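Local coordinates for aldehyde dehydrogenase family protein (Pseudomonas syringae pv. tomato, PDB 5IUV) that probably oxidises indole-3-acetaldehyde to the auxin indole-3-acetic acid with NAD+ as cofactor, as an aldehyde dehydrogenase of a plant pathogen, at residues A[20-23]-A[28-31]; A[61-66]-A[232-237]; A[165-170]-A[401-406]; A[327-332]-A[339-344]. All coordinates share one frame; numbering follows the deposited sequence.

Contact 1. Residues A[20-23]-A[28-31]; sequences GRAF and YTAA
A22 O is gripped twice: T29 N donates to it over 2.8 Å, and Y28 CA adds a C-H...O contact at 3.1 Å. This is how a short beta hairpin near the N-terminus zips up, the strands 22-24 and 27-29 running antiparallel. A22 and T29 form the hydrogen-bonded pair, closed in return by a weak bond of 2.9 Å from A22 N to T29 O.

F23 and Y28, the non-hydrogen-bonded pair, share the other face of the hairpin. Their rings make an edge-to-face pair, with centroids 4.8 Å apart and planes at 73°: F23 presents CD2 to the middle of the Y28 face. Helix 198-210 covers F23 through A204 and I208, and Y28 OH reaches I201 O, so the hairpin is fastened to that helix by both aromatic residues.

R21 lies across Y28 at about a right angle. The bend at chi3 (-59°) folds its guanidinium back until one face rests on Y28 CB, with R21 CZ lying 3.3 Å from Y28 CB, while the charge itself is met by E19 through NE. On the face shared by A22 and T29 the groups that meet are small, A22 CB lying 4.1 Å from T29 CG2. The hydroxyl of T29 turns along its own strand, OG1 donating to A30 O over 2.9 Å, in the carbonyl plane and on a lone pair.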
loop_
_atom_site.group_PDB
_atom_site.type_symbol
_atom_site.label_atom_id
_atom_site.label_comp_id
_atom_site.label_asym_id
_atom_site.label_seq_id
_atom_site.Cartn_x
_atom_site.Cartn_y
_atom_site.Cartn_z
ATOM N N GLY A 20 -35.335 26.351 -7.729
ATOM C CA GLY A 20 -34.272 27.243 -8.157
ATOM C C GLY A 20 -33.470 27.894 -7.043
ATOM O O GLY A 20 -32.541 28.651 -7.312
ATOM N N ARG A 21 -33.815 27.607 -5.793
ATOM C CA ARG A 21 -33.172 28.266 -4.664
ATOM C C ARG A 21 -31.794 27.705 -4.316
ATOM O O ARG A 21 -31.428 26.598 -4.721
ATOM C CB ARG A 21 -34.089 28.198 -3.435
ATOM C CG ARG A 21 -35.277 29.184 -3.501
ATOM C CD ARG A 21 -36.275 28.945 -2.380
ATOM N NE ARG A 21 -36.837 27.592 -2.409
ATOM C CZ ARG A 21 -37.505 27.038 -1.398
ATOM N NH1 ARG A 21 -37.683 27.711 -0.267
ATOM N NH2 ARG A 21 -37.975 25.802 -1.508
ATOM N N ALA A 22 -31.026 28.491 -3.566
ATOM C CA ALA A 22 -29.782 28.003 -2.979
ATOM C C ALA A 22 -30.122 27.098 -1.801
ATOM O O ALA A 22 -31.277 27.048 -1.374
ATOM C CB ALA A 22 -28.898 29.166 -2.540
ATOM N N PHE A 23 -29.130 26.377 -1.284
ATOM C CA PHE A 23 -29.354 25.486 -0.146
ATOM C C PHE A 23 -28.270 25.704 0.898
ATOM O O PHE A 23 -27.092 25.481 0.637
ATOM C CB PHE A 23 -29.375 24.023 -0.595
ATOM C CG PHE A 23 -29.916 23.062 0.443
ATOM C CD1 PHE A 23 -29.056 22.391 1.307
ATOM C CD2 PHE A 23 -31.277 22.809 0.531
ATOM C CE1 PHE A 23 -29.545 21.494 2.250
ATOM C CE2 PHE A 23 -31.774 21.917 1.475
ATOM C CZ PHE A 23 -30.904 21.252 2.329
ATOM N N TYR A 28 -33.599 25.292 1.735
ATOM C CA TYR A 28 -33.540 26.111 0.536
ATOM C C TYR A 28 -33.711 27.565 0.948
ATOM O O TYR A 28 -34.401 27.862 1.920
ATOM C CB TYR A 28 -34.596 25.685 -0.494
ATOM C CG TYR A 28 -34.221 24.393 -1.187
ATOM C CD1 TYR A 28 -33.168 24.355 -2.094
ATOM C CD2 TYR A 28 -34.895 23.209 -0.912
ATOM C CE1 TYR A 28 -32.801 23.172 -2.715
ATOM C CE2 TYR A 28 -34.541 22.022 -1.537
ATOM C CZ TYR A 28 -33.493 22.013 -2.435
ATOM O OH TYR A 28 -33.126 20.844 -3.057
ATOM N N THR A 29 -33.050 28.463 0.229
ATOM C CA THR A 29 -33.043 29.873 0.588
ATOM C C THR A 29 -32.809 30.726 -0.646
ATOM O O THR A 29 -32.108 30.315 -1.569
ATOM C CB THR A 29 -31.953 30.181 1.650
ATOM O OG1 THR A 29 -31.929 31.584 1.929
ATOM C CG2 THR A 29 -30.576 29.757 1.148
ATOM N N ALA A 30 -33.399 31.915 -0.673
ATOM C CA ALA A 30 -33.065 32.870 -1.715
ATOM C C ALA A 30 -31.659 33.379 -1.447
ATOM O O ALA A 30 -31.131 33.221 -0.346
ATOM C CB ALA A 30 -34.065 34.020 -1.752
ATOM N N ALA A 31 -31.036 33.978 -2.452
ATOM C CA ALA A 31 -29.786 34.681 -2.211
ATOM C C ALA A 31 -30.098 35.904 -1.348
ATOM O O ALA A 31 -31.214 36.415 -1.383
ATOM C CB ALA A 31 -29.124 35.080 -3.517
#

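Contact 2. Residues A[61-66]-A[232-237]; sequences RAVESA and ALHMDV
V63 holds CG1 opposite the backbone N (chi1 170°), and H234 places its ring in the same sense (chi1 -157°); the two side chains then approach from opposite directions. Branch CG1 of V63 settles over one face of the imidazole, 3.6 Å from CE1 and 4.0 Å from the ring centroid, a CH-pi contact 28° off the normal. The second branch, CG2, leads elsewhere, meeting V237 CG2 at 3.7 Å where the two valines cross at about a right angle. D236 CB lies 4.1 Å from V63 CG1.

Thus helix 56-72 packs a single valine into the type I turn H234-V237, which leads from helix 224-232 into strand 239-243 of the nucleotide-binding domain. The turn is tied by its own side chain: D236 N donates to H234 ND1 over 3.0 Å, close to the ring plane. Helix 56-72 returns the grip at the polar ends, Q60 OE1 bonding H234 NE2 and R67 making a salt bridge with D236 OD2.

With ND1 accepting a backbone N-H and NE2 facing an amide oxygen, the imidazole is fixed in rotation and is probably neutral, with its proton on NE2.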
loop_
_atom_site.group_PDB
_atom_site.type_symbol
_atom_site.label_atom_id
_atom_site.label_comp_id
_atom_site.label_asym_id
_atom_site.label_seq_id
_atom_site.Cartn_x
_atom_site.Cartn_y
_atom_site.Cartn_z
ATOM N N ARG A 61 -22.151 33.053 4.397
ATOM C CA ARG A 61 -23.085 32.303 5.221
ATOM C C ARG A 61 -22.906 30.801 5.021
ATOM O O ARG A 61 -22.998 30.032 5.973
ATOM C CB ARG A 61 -24.538 32.699 4.932
ATOM C CG ARG A 61 -25.521 32.059 5.907
ATOM C CD ARG A 61 -26.832 32.836 6.029
ATOM N NE ARG A 61 -27.707 32.701 4.867
ATOM C CZ ARG A 61 -28.614 31.737 4.724
ATOM N NH1 ARG A 61 -28.752 30.808 5.664
ATOM N NH2 ARG A 61 -29.382 31.697 3.640
ATOM N N ALA A 62 -22.649 30.384 3.785
ATOM C CA ALA A 62 -22.493 28.957 3.509
ATOM C C ALA A 62 -21.231 28.406 4.179
ATOM O O ALA A 62 -21.222 27.279 4.687
ATOM C CB ALA A 62 -22.453 28.705 2.009
ATOM N N VAL A 63 -20.165 29.203 4.180
ATOM C CA VAL A 63 -18.899 28.749 4.743
ATOM C C VAL A 63 -18.979 28.720 6.271
ATOM O O VAL A 63 -18.465 27.794 6.905
ATOM C CB VAL A 63 -17.720 29.633 4.276
ATOM C CG1 VAL A 63 -16.452 29.302 5.058
ATOM C CG2 VAL A 63 -17.480 29.447 2.772
ATOM N N GLU A 64 -19.629 29.717 6.863
ATOM C CA GLU A 64 -19.878 29.682 8.309
ATOM C C GLU A 64 -20.667 28.431 8.693
ATOM O O GLU A 64 -20.384 27.789 9.704
ATOM C CB GLU A 64 -20.636 30.928 8.770
ATOM C CG GLU A 64 -19.807 32.203 8.783
ATOM C CD GLU A 64 -20.606 33.417 9.247
ATOM O OE1 GLU A 64 -21.627 33.235 9.943
ATOM O OE2 GLU A 64 -20.210 34.556 8.918
ATOM N N SER A 65 -21.665 28.100 7.878
ATOM C CA SER A 65 -22.462 26.895 8.067
ATOM C C SER A 65 -21.614 25.634 7.910
ATOM O O SER A 65 -21.673 24.725 8.739
ATOM C CB SER A 65 -23.631 26.888 7.077
ATOM O OG SER A 65 -24.289 25.635 7.029
ATOM N N ALA A 66 -20.831 25.582 6.835
ATOM C CA ALA A 66 -19.919 24.465 6.603
ATOM C C ALA A 66 -18.962 24.256 7.781
ATOM O O ALA A 66 -18.740 23.125 8.219
ATOM C CB ALA A 66 -19.124 24.692 5.331
ATOM N N ALA A 232 -13.398 31.099 -3.772
ATOM C CA ALA A 232 -11.969 30.902 -4.019
ATOM C C ALA A 232 -11.098 31.882 -3.229
ATOM O O ALA A 232 -9.944 31.581 -2.903
ATOM C CB ALA A 232 -11.677 31.020 -5.498
ATOM N N LEU A 233 -11.647 33.047 -2.915
ATOM C CA LEU A 233 -10.925 34.041 -2.120
ATOM C C LEU A 233 -11.233 33.955 -0.624
ATOM O O LEU A 233 -10.689 34.728 0.165
ATOM C CB LEU A 233 -11.253 35.454 -2.610
ATOM C CG LEU A 233 -10.630 35.908 -3.925
ATOM C CD1 LEU A 233 -11.328 37.166 -4.432
ATOM C CD2 LEU A 233 -9.143 36.162 -3.722
ATOM N N HIS A 234 -12.109 33.038 -0.228
ATOM C CA HIS A 234 -12.562 33.029 1.166
ATOM C C HIS A 234 -11.451 32.597 2.122
ATOM O O HIS A 234 -10.750 31.625 1.867
ATOM C CB HIS A 234 -13.783 32.126 1.351
ATOM C CG HIS A 234 -14.594 32.477 2.560
ATOM N ND1 HIS A 234 -14.208 32.135 3.838
ATOM C CD2 HIS A 234 -15.753 33.165 2.688
ATOM C CE1 HIS A 234 -15.102 32.589 4.702
ATOM N NE2 HIS A 234 -16.051 33.215 4.029
ATOM N N MET A 235 -11.308 33.323 3.228
ATOM C CA MET A 235 -10.212 33.086 4.161
ATOM C C MET A 235 -10.437 31.881 5.079
ATOM O O MET A 235 -9.537 31.499 5.824
ATOM C CB MET A 235 -9.956 34.341 5.009
ATOM C CG MET A 235 -9.493 35.544 4.193
ATOM S SD MET A 235 -7.896 35.222 3.420
ATOM C CE MET A 235 -6.833 35.246 4.860
ATOM N N ASP A 236 -11.621 31.284 5.037
ATOM C CA ASP A 236 -11.877 30.116 5.878
ATOM C C ASP A 236 -12.276 28.886 5.057
ATOM O O ASP A 236 -12.831 27.924 5.587
ATOM C CB ASP A 236 -12.952 30.437 6.928
ATOM C CG ASP A 236 -12.983 29.418 8.067
ATOM O OD1 ASP A 236 -11.900 29.039 8.554
ATOM O OD2 ASP A 236 -14.089 28.986 8.464
ATOM N N VAL A 237 -11.995 28.923 3.760
ATOM C CA VAL A 237 -12.107 27.728 2.927
ATOM C C VAL A 237 -10.727 27.081 2.865
ATOM O O VAL A 237 -9.743 27.749 2.537
ATOM C CB VAL A 237 -12.620 28.062 1.503
ATOM C CG1 VAL A 237 -12.456 26.870 0.565
ATOM C CG2 VAL A 237 -14.079 28.511 1.546
#

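Contact 3. Residues A[165-170]-A[401-406]; sequences VPWNFP and EIFGPV. With NAD (nicotinamide-adenine-dinucleotide), chain C.
W167 overlaps F403 with the far rim of its indole: CH2 and CZ2 lie 3.6 and 3.7 Å from F403 CE2. The pair is an offset edge-to-face stack, F403 turning its edge toward the six-membered ring of W167 with the planes at 79°. It forms in the cleft between the two main domains of the aldehyde dehydrogenase fold, where the loop after strand 149-164 of the Rossmann-like NAD-binding domain faces the loop before strand 406-412 of the catalytic domain, and the cofactor lies between them.

Each side also holds NAD. The indole turns NE1 toward the nicotinamide-side phosphate, giving a weak bond of 3.0 Å to O1N; chi1 of 52°, with CG wedged between the backbone N and the carbonyl carbon, sets this reach. Earlier in the same loop V165 O accepts from the adenosine ribose hydroxyl O3B. From across the cleft comes E401, extended beyond CG (chi2 177°), and its carboxylate takes both hydroxyls of the nicotinamide ribose, OE1 from O3D and OE2 from O2D at 2.8 Å. F403 lays one face against that same ribose, CE1 being 3.6 Å from C2D.

N168 stands next to both F403 and the nicotinamide. Its ND2 meets the F403 edge at CZ but gives its hydrogen bond to E300 O. This asparagine also binds indole-3-acetate, consistent with the oxyanion-hole role of its counterpart in related enzymes. Its amide abuts the nicotinamide, OD1 sitting 3.2 Å from C5N.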
loop_
_atom_site.group_PDB
_atom_site.type_symbol
_atom_site.label_atom_id
_atom_site.label_comp_id
_atom_site.label_asym_id
_atom_site.label_seq_id
_atom_site.Cartn_x
_atom_site.Cartn_y
_atom_site.Cartn_z
ATOM N N VAL A 165 -17.791 23.475 -10.296
ATOM C CA VAL A 165 -17.938 22.481 -11.359
ATOM C C VAL A 165 -18.566 23.079 -12.628
ATOM O O VAL A 165 -19.199 24.135 -12.571
ATOM C CB VAL A 165 -18.772 21.278 -10.858
ATOM C CG1 VAL A 165 -18.023 20.556 -9.731
ATOM C CG2 VAL A 165 -20.151 21.728 -10.394
ATOM N N PRO A 166 -18.367 22.414 -13.784
ATOM C CA PRO A 166 -18.829 22.949 -15.064
ATOM C C PRO A 166 -20.184 22.404 -15.492
ATOM O O PRO A 166 -20.846 21.697 -14.728
ATOM C CB PRO A 166 -17.743 22.480 -16.029
ATOM C CG PRO A 166 -17.417 21.111 -15.504
ATOM C CD PRO A 166 -17.552 21.200 -13.986
ATOM N N TRP A 167 -20.570 22.704 -16.726
ATOM C CA TRP A 167 -21.920 22.405 -17.197
ATOM C C TRP A 167 -22.031 21.181 -18.107
ATOM O O TRP A 167 -23.139 20.787 -18.460
ATOM C CB TRP A 167 -22.488 23.628 -17.928
ATOM C CG TRP A 167 -21.570 24.148 -19.003
ATOM C CD1 TRP A 167 -20.713 25.207 -18.908
ATOM C CD2 TRP A 167 -21.402 23.616 -20.325
ATOM N NE1 TRP A 167 -20.035 25.377 -20.091
ATOM C CE2 TRP A 167 -20.433 24.410 -20.975
ATOM C CE3 TRP A 167 -21.975 22.548 -21.020
ATOM C CZ2 TRP A 167 -20.027 24.170 -22.283
ATOM C CZ3 TRP A 167 -21.565 22.305 -22.319
ATOM C CH2 TRP A 167 -20.605 23.118 -22.941
ATOM N N ASN A 168 -20.910 20.570 -18.499
ATOM C CA ASN A 168 -20.994 19.535 -19.533
ATOM C C ASN A 168 -21.419 18.174 -18.979
ATOM O O ASN A 168 -22.083 17.403 -19.675
ATOM C CB ASN A 168 -19.675 19.412 -20.297
ATOM C CG ASN A 168 -18.536 18.913 -19.433
ATOM O OD1 ASN A 168 -18.417 19.280 -18.262
ATOM N ND2 ASN A 168 -17.685 18.071 -20.011
ATOM N N PHE A 169 -21.035 17.885 -17.739
ATOM C CA PHE A 169 -21.576 16.749 -16.991
ATOM C C PHE A 169 -21.933 17.218 -15.581
ATOM O O PHE A 169 -21.236 16.870 -14.628
ATOM C CB PHE A 169 -20.578 15.590 -16.901
ATOM C CG PHE A 169 -20.223 14.964 -18.217
ATOM C CD1 PHE A 169 -20.982 13.927 -18.735
ATOM C CD2 PHE A 169 -19.097 15.375 -18.914
ATOM C CE1 PHE A 169 -20.646 13.338 -19.946
ATOM C CE2 PHE A 169 -18.752 14.784 -20.118
ATOM C CZ PHE A 169 -19.526 13.764 -20.633
ATOM N N PRO A 170 -23.017 18.000 -15.443
ATOM C CA PRO A 170 -23.294 18.727 -14.193
ATOM C C PRO A 170 -23.359 17.830 -12.961
ATOM O O PRO A 170 -22.629 18.055 -11.992
ATOM C CB PRO A 170 -24.665 19.375 -14.453
ATOM C CG PRO A 170 -24.773 19.456 -15.933
ATOM C CD PRO A 170 -24.048 18.250 -16.468
ATOM N N GLU A 401 -8.637 24.221 -27.630
ATOM C CA GLU A 401 -9.805 23.417 -27.293
ATOM C C GLU A 401 -11.066 24.067 -27.844
ATOM O O GLU A 401 -11.344 25.235 -27.561
ATOM C CB GLU A 401 -9.939 23.239 -25.779
ATOM C CG GLU A 401 -11.096 22.331 -25.386
ATOM C CD GLU A 401 -11.184 22.093 -23.886
ATOM O OE1 GLU A 401 -10.995 23.057 -23.115
ATOM O OE2 GLU A 401 -11.442 20.940 -23.483
ATOM N N ILE A 402 -11.834 23.311 -28.622
ATOM C CA ILE A 402 -13.023 23.858 -29.267
ATOM C C ILE A 402 -14.282 23.582 -28.444
ATOM O O ILE A 402 -15.176 24.427 -28.355
ATOM C CB ILE A 402 -13.185 23.285 -30.684
ATOM C CG1 ILE A 402 -11.958 23.643 -31.531
ATOM C CG2 ILE A 402 -14.466 23.804 -31.336
ATOM C CD1 ILE A 402 -11.828 22.835 -32.817
ATOM N N PHE A 403 -14.331 22.401 -27.837
ATOM C CA PHE A 403 -15.468 21.975 -27.019
ATOM C C PHE A 403 -16.760 21.962 -27.830
ATOM O O PHE A 403 -17.813 22.403 -27.366
ATOM C CB PHE A 403 -15.622 22.863 -25.781
ATOM C CG PHE A 403 -15.934 22.093 -24.528
ATOM C CD1 PHE A 403 -15.122 21.050 -24.128
ATOM C CD2 PHE A 403 -17.037 22.416 -23.755
ATOM C CE1 PHE A 403 -15.406 20.336 -22.979
ATOM C CE2 PHE A 403 -17.324 21.715 -22.604
ATOM C CZ PHE A 403 -16.509 20.670 -22.212
ATOM N N GLY A 404 -16.652 21.453 -29.049
ATOM C CA GLY A 404 -17.795 21.151 -29.884
ATOM C C GLY A 404 -17.428 19.897 -30.650
ATOM O O GLY A 404 -16.319 19.383 -30.490
ATOM N N PRO A 405 -18.341 19.394 -31.489
ATOM C CA PRO A 405 -18.038 18.150 -32.208
ATOM C C PRO A 405 -17.193 18.396 -33.455
ATOM O O PRO A 405 -17.632 18.087 -34.566
ATOM C CB PRO A 405 -19.424 17.620 -32.574
ATOM C CG PRO A 405 -20.250 18.867 -32.753
ATOM C CD PRO A 405 -19.686 19.910 -31.806
ATOM N N VAL A 406 -15.998 18.949 -33.265
ATOM C CA VAL A 406 -15.115 19.309 -34.370
ATOM C C VAL A 406 -13.813 18.510 -34.318
ATOM O O VAL A 406 -13.024 18.666 -33.387
ATOM C CB VAL A 406 -14.785 20.811 -34.354
ATOM C CG1 VAL A 406 -13.873 21.173 -35.516
ATOM C CG2 VAL A 406 -16.069 21.639 -34.406
HETATM P PA NAD C . -15.325 27.708 -16.881
HETATM O O1A NAD C . -13.867 27.736 -16.623
HETATM O O2A NAD C . -15.843 28.912 -17.641
HETATM O O5B NAD C . -16.116 27.572 -15.522
HETATM C C5B NAD C . -16.189 26.382 -14.710
HETATM C C4B NAD C . -16.835 26.775 -13.406
HETATM O O4B NAD C . -16.074 27.846 -12.808
HETATM C C3B NAD C . -18.286 27.266 -13.454
HETATM O O3B NAD C . -19.007 26.829 -12.307
HETATM C C2B NAD C . -18.130 28.788 -13.451
HETATM O O2B NAD C . -19.285 29.450 -12.945
HETATM C C1B NAD C . -16.918 28.945 -12.537
HETATM N N9A NAD C . -16.140 30.172 -12.682
HETATM C C8A NAD C . -16.042 30.980 -13.784
HETATM N N7A NAD C . -15.342 32.072 -13.589
HETATM C C5A NAD C . -14.926 31.962 -12.265
HETATM C C6A NAD C . -14.102 32.776 -11.461
HETATM N N6A NAD C . -13.588 33.944 -11.859
HETATM N N1A NAD C . -13.841 32.349 -10.202
HETATM C C2A NAD C . -14.387 31.203 -9.782
HETATM N N3A NAD C . -15.188 30.363 -10.444
HETATM C C4A NAD C . -15.413 30.798 -11.697
HETATM O O3 NAD C . -15.682 26.390 -17.724
HETATM P PN NAD C . -17.035 25.811 -18.364
HETATM O O1N NAD C . -17.295 26.604 -19.589
HETATM O O2N NAD C . -18.077 25.749 -17.313
HETATM O O5D NAD C . -16.643 24.300 -18.703
HETATM C C5D NAD C . -15.917 23.940 -19.898
HETATM C C4D NAD C . -14.488 23.649 -19.510
HETATM O O4D NAD C . -14.463 22.567 -18.550
HETATM C C3D NAD C . -13.591 23.183 -20.650
HETATM O O3D NAD C . -12.348 23.877 -20.603
HETATM C C2D NAD C . -13.437 21.688 -20.346
HETATM O O2D NAD C . -12.239 21.072 -20.809
HETATM C C1D NAD C . -13.438 21.667 -18.801
HETATM N N1N NAD C . -13.817 20.285 -18.283
HETATM C C2N NAD C . -12.774 19.578 -17.637
HETATM C C3N NAD C . -13.032 18.335 -17.077
HETATM C C7N NAD C . -11.954 17.496 -16.440
HETATM O O7N NAD C . -10.755 17.823 -16.569
HETATM N N7N NAD C . -12.316 16.378 -15.859
HETATM C C4N NAD C . -14.319 17.804 -17.186
HETATM C C5N NAD C . -15.319 18.503 -17.854
HETATM C C6N NAD C . -15.047 19.750 -18.394
#

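Contact 4. Residues A[327-332]-A[339-344]; sequences GTWKPG and TNVGAL
T339 meets G332 first, with CG2 set against G332 O at 3.5 Å, while its hydroxyl turns to N333 O within the intervening loop. N340 follows and does most of the polar work. Its chi1 of 60° tucks the amide between the backbone N and the carbonyl carbon, from where it reaches across to the other segment with both ends. ND2 donates to T328 O over 2.8 Å, nearly straight at 167° and in the amide's own plane; OD1 takes K330 N over 2.9 Å on a lone pair. One asparagine side chain thus bridges two backbone groups on either side of W329 and is held flat with its flip settled. The N340 backbone N bonds a water at 3.0 Å.

These residues belong to the long connection between helices 312-326 and 347-362 in the catalytic domain, a loop that doubles back on itself so that its two limbs lie against each other. V341, next in line, turns its two methyls to the other limb: CG2 touches W329 CB at 3.7 Å, at the indole's edge, and CG1 lies beside P331 CG at 3.9 Å, both side chains pointing the same way. W329 also packs on S292 and A295 of helix 283-295. The V341 carbonyl receives G332 N over 3.1 Å, and P331 CA adds a C-H...O contact to it. G342 then turns its N toward Q298 OE1.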
loop_
_atom_site.group_PDB
_atom_site.type_symbol
_atom_site.label_atom_id
_atom_site.label_comp_id
_atom_site.label_asym_id
_atom_site.label_seq_id
_atom_site.Cartn_x
_atom_site.Cartn_y
_atom_site.Cartn_z
ATOM N N GLY A 327 -21.343 9.815 -39.415
ATOM C CA GLY A 327 -22.651 10.064 -39.990
ATOM C C GLY A 327 -23.795 9.424 -39.221
ATOM O O GLY A 327 -24.955 9.766 -39.437
ATOM N N THR A 328 -23.482 8.494 -38.325
ATOM C CA THR A 328 -24.523 7.858 -37.520
ATOM C C THR A 328 -24.842 8.680 -36.274
ATOM O O THR A 328 -25.805 8.396 -35.555
ATOM C CB THR A 328 -24.123 6.438 -37.088
ATOM O OG1 THR A 328 -23.117 6.508 -36.071
ATOM C CG2 THR A 328 -23.596 5.647 -38.266
ATOM N N TRP A 329 -24.025 9.694 -36.017
ATOM C CA TRP A 329 -24.239 10.586 -34.885
ATOM C C TRP A 329 -24.983 11.826 -35.370
ATOM O O TRP A 329 -24.399 12.697 -36.019
ATOM C CB TRP A 329 -22.904 10.953 -34.226
ATOM C CG TRP A 329 -22.229 9.780 -33.560
ATOM C CD1 TRP A 329 -21.435 8.835 -34.158
ATOM C CD2 TRP A 329 -22.298 9.422 -32.171
ATOM N NE1 TRP A 329 -21.010 7.914 -33.225
ATOM C CE2 TRP A 329 -21.521 8.255 -31.999
ATOM C CE3 TRP A 329 -22.938 9.976 -31.055
ATOM C CZ2 TRP A 329 -21.370 7.631 -30.758
ATOM C CZ3 TRP A 329 -22.784 9.357 -29.821
ATOM C CH2 TRP A 329 -22.007 8.194 -29.685
ATOM N N LYS A 330 -26.279 11.894 -35.072
ATOM C CA LYS A 330 -27.139 12.931 -35.629
ATOM C C LYS A 330 -27.841 13.759 -34.560
ATOM O O LYS A 330 -28.534 13.218 -33.691
ATOM C CB LYS A 330 -28.187 12.311 -36.557
ATOM C CG LYS A 330 -27.633 11.315 -37.556
ATOM C CD LYS A 330 -28.720 10.844 -38.519
ATOM C CE LYS A 330 -28.253 9.661 -39.352
ATOM N NZ LYS A 330 -29.172 9.405 -40.493
ATOM N N PRO A 331 -27.653 15.084 -34.621
ATOM C CA PRO A 331 -28.352 16.021 -33.737
ATOM C C PRO A 331 -29.861 15.863 -33.866
ATOM O O PRO A 331 -30.362 15.614 -34.960
ATOM C CB PRO A 331 -27.894 17.392 -34.245
ATOM C CG PRO A 331 -26.569 17.124 -34.882
ATOM C CD PRO A 331 -26.720 15.777 -35.526
ATOM N N GLY A 332 -30.572 15.990 -32.754
ATOM C CA GLY A 332 -32.016 15.893 -32.768
ATOM C C GLY A 332 -32.584 16.331 -31.434
ATOM O O GLY A 332 -31.848 16.773 -30.549
ATOM N N THR A 339 -32.468 9.975 -29.958
ATOM C CA THR A 339 -31.449 10.979 -30.256
ATOM C C THR A 339 -30.104 10.635 -29.609
ATOM O O THR A 339 -30.052 10.317 -28.416
ATOM C CB THR A 339 -31.902 12.371 -29.777
ATOM O OG1 THR A 339 -33.100 12.744 -30.464
ATOM C CG2 THR A 339 -30.832 13.415 -30.041
ATOM N N ASN A 340 -29.020 10.689 -30.387
ATOM C CA ASN A 340 -27.697 10.389 -29.836
ATOM C C ASN A 340 -26.750 11.592 -29.812
ATOM O O ASN A 340 -25.647 11.505 -29.274
ATOM C CB ASN A 340 -27.044 9.212 -30.585
ATOM C CG ASN A 340 -26.842 9.471 -32.078
ATOM O OD1 ASN A 340 -26.929 10.600 -32.560
ATOM N ND2 ASN A 340 -26.555 8.404 -32.813
ATOM N N VAL A 341 -27.189 12.707 -30.390
ATOM C CA VAL A 341 -26.463 13.977 -30.305
ATOM C C VAL A 341 -27.453 15.084 -29.963
ATOM O O VAL A 341 -28.448 15.261 -30.662
ATOM C CB VAL A 341 -25.741 14.337 -31.627
ATOM C CG1 VAL A 341 -25.092 15.712 -31.522
ATOM C CG2 VAL A 341 -24.710 13.280 -31.991
ATOM N N GLY A 342 -27.188 15.834 -28.899
ATOM C CA GLY A 342 -28.151 16.819 -28.440
ATOM C C GLY A 342 -27.838 18.240 -28.863
ATOM O O GLY A 342 -27.153 18.470 -29.861
ATOM N N ALA A 343 -28.349 19.196 -28.096
ATOM C CA ALA A 343 -28.071 20.607 -28.337
ATOM C C ALA A 343 -26.763 21.012 -27.669
ATOM O O ALA A 343 -26.336 20.378 -26.705
ATOM C CB ALA A 343 -29.219 21.469 -27.823
ATOM N N LEU A 344 -26.122 22.054 -28.190
ATOM C CA LEU A 344 -25.019 22.691 -27.472
ATOM C C LEU A 344 -25.615 23.534 -26.350
ATOM O O LEU A 344 -26.754 23.979 -26.450
ATOM C CB LEU A 344 -24.167 23.555 -28.399
ATOM C CG LEU A 344 -23.435 22.829 -29.525
ATOM C CD1 LEU A 344 -22.714 23.836 -30.405
ATOM C CD2 LEU A 344 -22.457 21.829 -28.958
HETATM O O HOH W 1 -29.861 11.213 -33.180
#

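How the contacts relate
Four contacts sample one aldehyde dehydrogenase chain from its N-terminal rim to its catalytic domain. Contacts 1 and 2 follow each other in sequence and lie with centres about 17 Å apart; they touch where T29 of the hairpin packs on R61 of helix 56-72. Contact 3 alternates with contact 2 along the chain, its first segment following strand 149-164 and its second lying far beyond, so it joins the two domains around NAD. Contact 4 falls in sequence between the two segments of contact 3, with centres about 15 Å apart. Contacts 2 and 4, about 41 Å apart between centres, lie on opposite sides of the chain's centre.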